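Local coordinates for oxysterol-binding protein homolog 3 (Saccharomyces cerevisiae, PDB 4IC4) that carries lipids in a hydrophobic pocket and transfers them between membranes in a phosphoinositide-coupled way, this chain being its lipid-binding OSBP-related domain, at residues 313-318 with 386-391; 126-131 with 320-325. All blocks are in the same frame, centred on the assembly; numbering follows the deposited sequence.

Interaction 1: 313-318 with 386-391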
loop_
_atom_site.group_PDB
_atom_site.type_symbol
_atom_site.label_atom_id
_atom_site.label_comp_id
_atom_site.label_asym_id
_atom_site.label_seq_id
_atom_site.Cartn_x
_atom_site.Cartn_y
_atom_site.Cartn_z
ATOM N N LYS A 313 -16.266 -0.922 14.876
ATOM C CA LYS A 313 -16.533 -1.035 16.308
ATOM C C LYS A 313 -17.144 -2.356 16.748
ATOM O O LYS A 313 -18.268 -2.692 16.369
ATOM C CB LYS A 313 -17.428 0.119 16.790
ATOM C CG LYS A 313 -17.680 0.099 18.300
ATOM C CD LYS A 313 -18.657 1.184 18.737
ATOM C CE LYS A 313 -18.956 1.090 20.228
ATOM N NZ LYS A 313 -19.994 2.076 20.652
ATOM N N GLY A 314 -16.376 -3.093 17.548
ATOM C CA GLY A 314 -16.817 -4.370 18.081
ATOM C C GLY A 314 -16.803 -5.531 17.108
ATOM O O GLY A 314 -17.200 -6.639 17.462
ATOM N N ASN A 315 -16.321 -5.288 15.891
ATOM C CA ASN A 315 -16.290 -6.314 14.849
ATOM C C ASN A 315 -14.897 -6.807 14.480
ATOM O O ASN A 315 -14.760 -7.772 13.731
ATOM C CB ASN A 315 -16.940 -5.771 13.573
ATOM C CG ASN A 315 -18.378 -5.350 13.782
ATOM O OD1 ASN A 315 -18.840 -4.365 13.201
ATOM N ND2 ASN A 315 -19.097 -6.099 14.602
ATOM N N LEU A 316 -13.869 -6.147 14.990
ATOM C CA LEU A 316 -12.504 -6.526 14.646
ATOM C C LEU A 316 -11.904 -7.667 15.446
ATOM O O LEU A 316 -12.256 -7.886 16.604
ATOM C CB LEU A 316 -11.575 -5.321 14.809
ATOM C CG LEU A 316 -11.862 -4.040 14.028
ATOM C CD1 LEU A 316 -10.911 -2.950 14.511
ATOM C CD2 LEU A 316 -11.698 -4.292 12.529
ATOM N N PRO A 317 -11.002 -8.434 14.818
ATOM C CA PRO A 317 -10.336 -9.541 15.501
ATOM C C PRO A 317 -9.274 -8.832 16.352
ATOM O O PRO A 317 -8.992 -7.654 16.138
ATOM C CB PRO A 317 -9.722 -10.332 14.351
ATOM C CG PRO A 317 -9.384 -9.254 13.366
ATOM C CD PRO A 317 -10.629 -8.392 13.393
ATOM N N PRO A 318 -8.670 -9.531 17.316
ATOM C CA PRO A 318 -7.652 -8.913 18.172
ATOM C C PRO A 318 -6.412 -8.408 17.440
ATOM O O PRO A 318 -5.629 -7.638 17.994
ATOM C CB PRO A 318 -7.290 -10.037 19.142
ATOM C CG PRO A 318 -8.542 -10.851 19.210
ATOM C CD PRO A 318 -9.001 -10.887 17.779
ATOM N N LYS A 386 -18.867 -12.089 10.623
ATOM C CA LYS A 386 -20.320 -12.043 10.733
ATOM C C LYS A 386 -20.816 -12.500 12.105
ATOM O O LYS A 386 -21.870 -12.063 12.568
ATOM C CB LYS A 386 -20.932 -12.916 9.637
ATOM C CG LYS A 386 -22.329 -12.522 9.204
ATOM C CD LYS A 386 -22.684 -13.206 7.890
ATOM C CE LYS A 386 -21.646 -12.896 6.811
ATOM N NZ LYS A 386 -21.938 -13.569 5.511
ATOM N N LYS A 387 -20.048 -13.365 12.762
ATOM C CA LYS A 387 -20.444 -13.877 14.069
ATOM C C LYS A 387 -19.417 -13.648 15.177
ATOM O O LYS A 387 -19.464 -14.315 16.210
ATOM C CB LYS A 387 -20.739 -15.376 13.964
ATOM C CG LYS A 387 -21.834 -15.729 12.965
ATOM C CD LYS A 387 -22.048 -17.235 12.879
ATOM C CE LYS A 387 -20.803 -17.952 12.377
ATOM N NZ LYS A 387 -20.991 -19.431 12.349
ATOM N N HIS A 388 -18.503 -12.702 14.971
ATOM C CA HIS A 388 -17.461 -12.406 15.956
ATOM C C HIS A 388 -16.739 -13.696 16.359
ATOM O O HIS A 388 -16.395 -13.883 17.525
ATOM C CB HIS A 388 -18.066 -11.764 17.214
ATOM C CG HIS A 388 -18.948 -10.583 16.941
ATOM N ND1 HIS A 388 -18.485 -9.425 16.354
ATOM C CD2 HIS A 388 -20.260 -10.374 17.202
ATOM C CE1 HIS A 388 -19.474 -8.553 16.266
ATOM N NE2 HIS A 388 -20.561 -9.103 16.775
ATOM N N ASP A 389 -16.514 -14.583 15.391
ATOM C CA ASP A 389 -15.853 -15.862 15.650
ATOM C C ASP A 389 -14.335 -15.720 15.698
ATOM O O ASP A 389 -13.630 -16.084 14.750
ATOM C CB ASP A 389 -16.274 -16.875 14.575
ATOM C CG ASP A 389 -15.644 -18.243 14.772
ATOM O OD1 ASP A 389 -15.339 -18.604 15.927
ATOM O OD2 ASP A 389 -15.474 -18.966 13.767
ATOM N N TRP A 390 -13.841 -15.196 16.819
ATOM C CA TRP A 390 -12.407 -14.977 17.005
ATOM C C TRP A 390 -11.834 -15.639 18.261
ATOM O O TRP A 390 -10.735 -15.294 18.686
ATOM C CB TRP A 390 -12.105 -13.478 17.105
ATOM C CG TRP A 390 -12.826 -12.582 16.141
ATOM C CD1 TRP A 390 -13.725 -11.603 16.458
ATOM C CD2 TRP A 390 -12.632 -12.500 14.721
ATOM N NE1 TRP A 390 -14.093 -10.910 15.333
ATOM C CE2 TRP A 390 -13.439 -11.438 14.251
ATOM C CE3 TRP A 390 -11.852 -13.214 13.800
ATOM C CZ2 TRP A 390 -13.487 -11.070 12.899
ATOM C CZ3 TRP A 390 -11.898 -12.849 12.454
ATOM C CH2 TRP A 390 -12.713 -11.782 12.018
ATOM N N SER A 391 -12.564 -16.575 18.857
ATOM C CA SER A 391 -12.100 -17.232 20.081
ATOM C C SER A 391 -10.753 -17.944 19.988
ATOM O O SER A 391 -10.070 -18.114 20.998
ATOM C CB SER A 391 -13.160 -18.221 20.575
ATOM O OG SER A 391 -14.353 -17.542 20.924
HETATM O O HOH W 1 -15.160 -8.616 17.165
HETATM O O HOH W 2 -16.797 -9.618 14.212
#
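The indole of W390 takes P317 on one face. P317 CB sits over the six-membered ring, 3.6 Å from its centroid and only 11° off the ring normal, a CH-pi contact. CB of W390 lies 4.1 Å from P318 CD. The carbonyl of N315 comes to the indole edge, near its plane, but O is 3.6 Å from W390 NE1 and does not bond to it directly. The H388 imidazole lies beside the backbone of G314 and the side chain of N315. The amide of N315 is nearly coplanar with this ring and meets its edge, though which way round the amide lies is doubtful.

Water does the polar joining. One molecule accepts from W390 NE1 at 3.2 Å, donates to O of N315 and bonds ND1 of H388, so it ties the two rings to one carbonyl. A second donates to the carbonyls of G314 and L316 and accepts a weak bond from the same NE1. The W390 side chain starts out toward 313-318, and chi1 (-42°) lays the six-membered ring under P317 CB. Without the indole, as with an alanine here, P317 CB would probably lose the ring it lies on, and both waters their NE1 donor.

H388 has positive phi and is the C-prime residue of a Schellman motif that ends helix 381-386. The chain turns there and brings W390 back against R384 and R385 of that helix, with Y381 meeting its ring at about 45°. Beyond the prolines lies strand 127-132, where P317 touches T127 and L316 touches E129. The contact is surface packing that joins the C-terminal tail to the loop between helices 300-305 and 325-331.

Interaction 2: 126-131 with 320-325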
loop_
_atom_site.group_PDB
_atom_site.type_symbol
_atom_site.label_atom_id
_atom_site.label_comp_id
_atom_site.label_asym_id
_atom_site.label_seq_id
_atom_site.Cartn_x
_atom_site.Cartn_y
_atom_site.Cartn_z
ATOM N N GLU A 126 -0.540 -10.080 12.123
ATOM C CA GLU A 126 -1.292 -8.842 12.272
ATOM C C GLU A 126 -2.166 -8.773 11.013
ATOM O O GLU A 126 -1.778 -9.256 9.944
ATOM C CB GLU A 126 -0.344 -7.637 12.325
ATOM C CG GLU A 126 -1.042 -6.280 12.389
ATOM C CD GLU A 126 -0.072 -5.135 12.647
ATOM O OE1 GLU A 126 -0.366 -3.992 12.238
ATOM O OE2 GLU A 126 0.985 -5.377 13.268
ATOM N N THR A 127 -3.338 -8.168 11.137
ATOM C CA THR A 127 -4.249 -8.055 10.010
ATOM C C THR A 127 -4.732 -6.625 9.848
ATOM O O THR A 127 -4.527 -5.781 10.720
ATOM C CB THR A 127 -5.495 -8.945 10.215
ATOM O OG1 THR A 127 -6.124 -8.605 11.459
ATOM C CG2 THR A 127 -5.113 -10.414 10.221
ATOM N N PHE A 128 -5.340 -6.346 8.709
ATOM C CA PHE A 128 -5.928 -5.042 8.487
ATOM C C PHE A 128 -7.067 -5.199 7.510
ATOM O O PHE A 128 -6.872 -5.631 6.377
ATOM C CB PHE A 128 -4.935 -4.019 7.938
ATOM C CG PHE A 128 -5.564 -2.688 7.633
ATOM C CD1 PHE A 128 -6.125 -1.919 8.652
ATOM C CD2 PHE A 128 -5.636 -2.220 6.324
ATOM C CE1 PHE A 128 -6.753 -0.704 8.371
ATOM C CE2 PHE A 128 -6.262 -1.006 6.030
ATOM C CZ PHE A 128 -6.824 -0.243 7.057
ATOM N N GLU A 129 -8.269 -4.881 7.965
ATOM C CA GLU A 129 -9.430 -4.954 7.102
ATOM C C GLU A 129 -9.789 -3.530 6.706
ATOM O O GLU A 129 -9.484 -2.576 7.427
ATOM C CB GLU A 129 -10.629 -5.573 7.828
ATOM C CG GLU A 129 -11.181 -4.707 8.964
ATOM C CD GLU A 129 -12.606 -5.076 9.351
ATOM O OE1 GLU A 129 -13.473 -4.182 9.318
ATOM O OE2 GLU A 129 -12.861 -6.247 9.694
ATOM N N LEU A 130 -10.429 -3.392 5.554
ATOM C CA LEU A 130 -10.861 -2.088 5.085
ATOM C C LEU A 130 -12.118 -2.246 4.254
ATOM O O LEU A 130 -12.082 -2.751 3.129
ATOM C CB LEU A 130 -9.768 -1.403 4.256
ATOM C CG LEU A 130 -10.159 -0.016 3.728
ATOM C CD1 LEU A 130 -10.431 0.939 4.889
ATOM C CD2 LEU A 130 -9.051 0.520 2.844
ATOM N N ILE A 131 -13.238 -1.829 4.833
ATOM C CA ILE A 131 -14.522 -1.891 4.159
ATOM C C ILE A 131 -14.882 -0.478 3.722
ATOM O O ILE A 131 -15.013 0.422 4.556
ATOM C CB ILE A 131 -15.626 -2.404 5.102
ATOM C CG1 ILE A 131 -15.324 -3.844 5.526
ATOM C CG2 ILE A 131 -16.979 -2.320 4.407
ATOM C CD1 ILE A 131 -16.264 -4.378 6.592
ATOM N N ASP A 320 -6.178 -6.594 14.323
ATOM C CA ASP A 320 -6.212 -5.472 13.385
ATOM C C ASP A 320 -5.234 -4.350 13.734
ATOM O O ASP A 320 -5.038 -4.023 14.909
ATOM C CB ASP A 320 -7.631 -4.909 13.301
ATOM C CG ASP A 320 -7.843 -4.030 12.078
ATOM O OD1 ASP A 320 -8.104 -4.569 10.982
ATOM O OD2 ASP A 320 -7.746 -2.793 12.213
ATOM N N SER A 321 -4.626 -3.753 12.712
ATOM C CA SER A 321 -3.674 -2.661 12.926
ATOM C C SER A 321 -4.283 -1.507 13.723
ATOM O O SER A 321 -3.569 -0.788 14.421
ATOM C CB SER A 321 -3.162 -2.121 11.589
ATOM O OG SER A 321 -2.417 -3.096 10.880
ATOM N N ARG A 322 -5.595 -1.320 13.615
ATOM C CA ARG A 322 -6.256 -0.239 14.348
ATOM C C ARG A 322 -6.206 -0.458 15.855
ATOM O O ARG A 322 -6.470 0.466 16.624
ATOM C CB ARG A 322 -7.722 -0.118 13.937
ATOM C CG ARG A 322 -7.962 0.237 12.482
ATOM C CD ARG A 322 -9.451 0.343 12.221
ATOM N NE ARG A 322 -9.766 0.592 10.817
ATOM C CZ ARG A 322 -9.754 -0.335 9.866
ATOM N NH1 ARG A 322 -9.439 -1.592 10.155
ATOM N NH2 ARG A 322 -10.076 -0.007 8.620
ATOM N N LEU A 323 -5.875 -1.676 16.275
ATOM C CA LEU A 323 -5.823 -1.986 17.696
ATOM C C LEU A 323 -4.411 -1.939 18.275
ATOM O O LEU A 323 -4.216 -2.178 19.469
ATOM C CB LEU A 323 -6.467 -3.356 17.951
ATOM C CG LEU A 323 -7.923 -3.465 17.476
ATOM C CD1 LEU A 323 -8.477 -4.849 17.797
ATOM C CD2 LEU A 323 -8.768 -2.377 18.133
ATOM N N ARG A 324 -3.422 -1.626 17.443
ATOM C CA ARG A 324 -2.048 -1.548 17.933
ATOM C C ARG A 324 -1.863 -0.331 18.827
ATOM O O ARG A 324 -2.140 0.803 18.427
ATOM C CB ARG A 324 -1.049 -1.512 16.774
ATOM C CG ARG A 324 -0.775 -2.897 16.230
ATOM C CD ARG A 324 0.380 -2.944 15.262
ATOM N NE ARG A 324 1.636 -2.440 15.811
ATOM C CZ ARG A 324 2.819 -2.689 15.259
ATOM N NH1 ARG A 324 2.888 -3.440 14.167
ATOM N NH2 ARG A 324 3.927 -2.171 15.767
ATOM N N PRO A 325 -1.377 -0.554 20.052
ATOM C CA PRO A 325 -1.166 0.537 21.006
ATOM C C PRO A 325 -0.049 1.511 20.682
ATOM O O PRO A 325 -0.149 2.698 21.005
ATOM C CB PRO A 325 -0.932 -0.198 22.324
ATOM C CG PRO A 325 -0.268 -1.452 21.891
ATOM C CD PRO A 325 -1.074 -1.856 20.668
HETATM O O HOH W 3 -8.381 -7.263 10.904
#
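R322 grips the carbonyl of E129 with two nitrogens: NH1 and NH2 come end-on to O, which lies in the guanidinium plane, 2.9 Å from each. F128 CE1 covers one guanidinium face, with the planes 25° apart. NH1 also forms a salt bridge to D320 OD2. That oxygen takes the backbone N of R322 from the opposite face, closing an Asx turn. D320 turns its carboxylate back to strand 127-132 (chi1 -163°), and OD1 accepts from E129 N at 3.0 Å. A water links OD1 to T127 OG1, which also bonds T319.

E126 OE1 accepts from S321 OG at 2.6 Å through the anti lone pair, and S321 OG also bonds S70 OG. E126 OE2 uses its syn lone pair for R324 NH1, 2.9 Å away in a salt bridge, and also accepts from L123 N. R324 NH1 also donates to N121 O, NH2 pairs with D326, and E129 OE2 with R385 and Y381. S321 N donates to T127 O at 2.8 Å.

The arrangement is a single beta bridge, T127 with D320, followed by a 3-10 turn. It fastens the segment leading into helix 325-331 to an edge of the ORD beta barrel.

Overall arrangement
Interactions 1 and 2 use successive parts of one loop, between helices 300-305 and 325-331. Residues 313-318 face the C-terminal tail, and 320-325 bind strand 127-132. Their centres are about 12 Å apart and they touch directly: P317 O is 3.3 Å from L323 CD1. Interaction 1 lies at the surface, away from the lipid-binding residues. Interaction 2 is buried and nearer to them. The side chain of R324 lies about 5 Å from that of E346 and about 9 Å from that of K118, both PI(4)P-binding residues, so the R324 end of interaction 2 probably lies beside the phosphoinositide site.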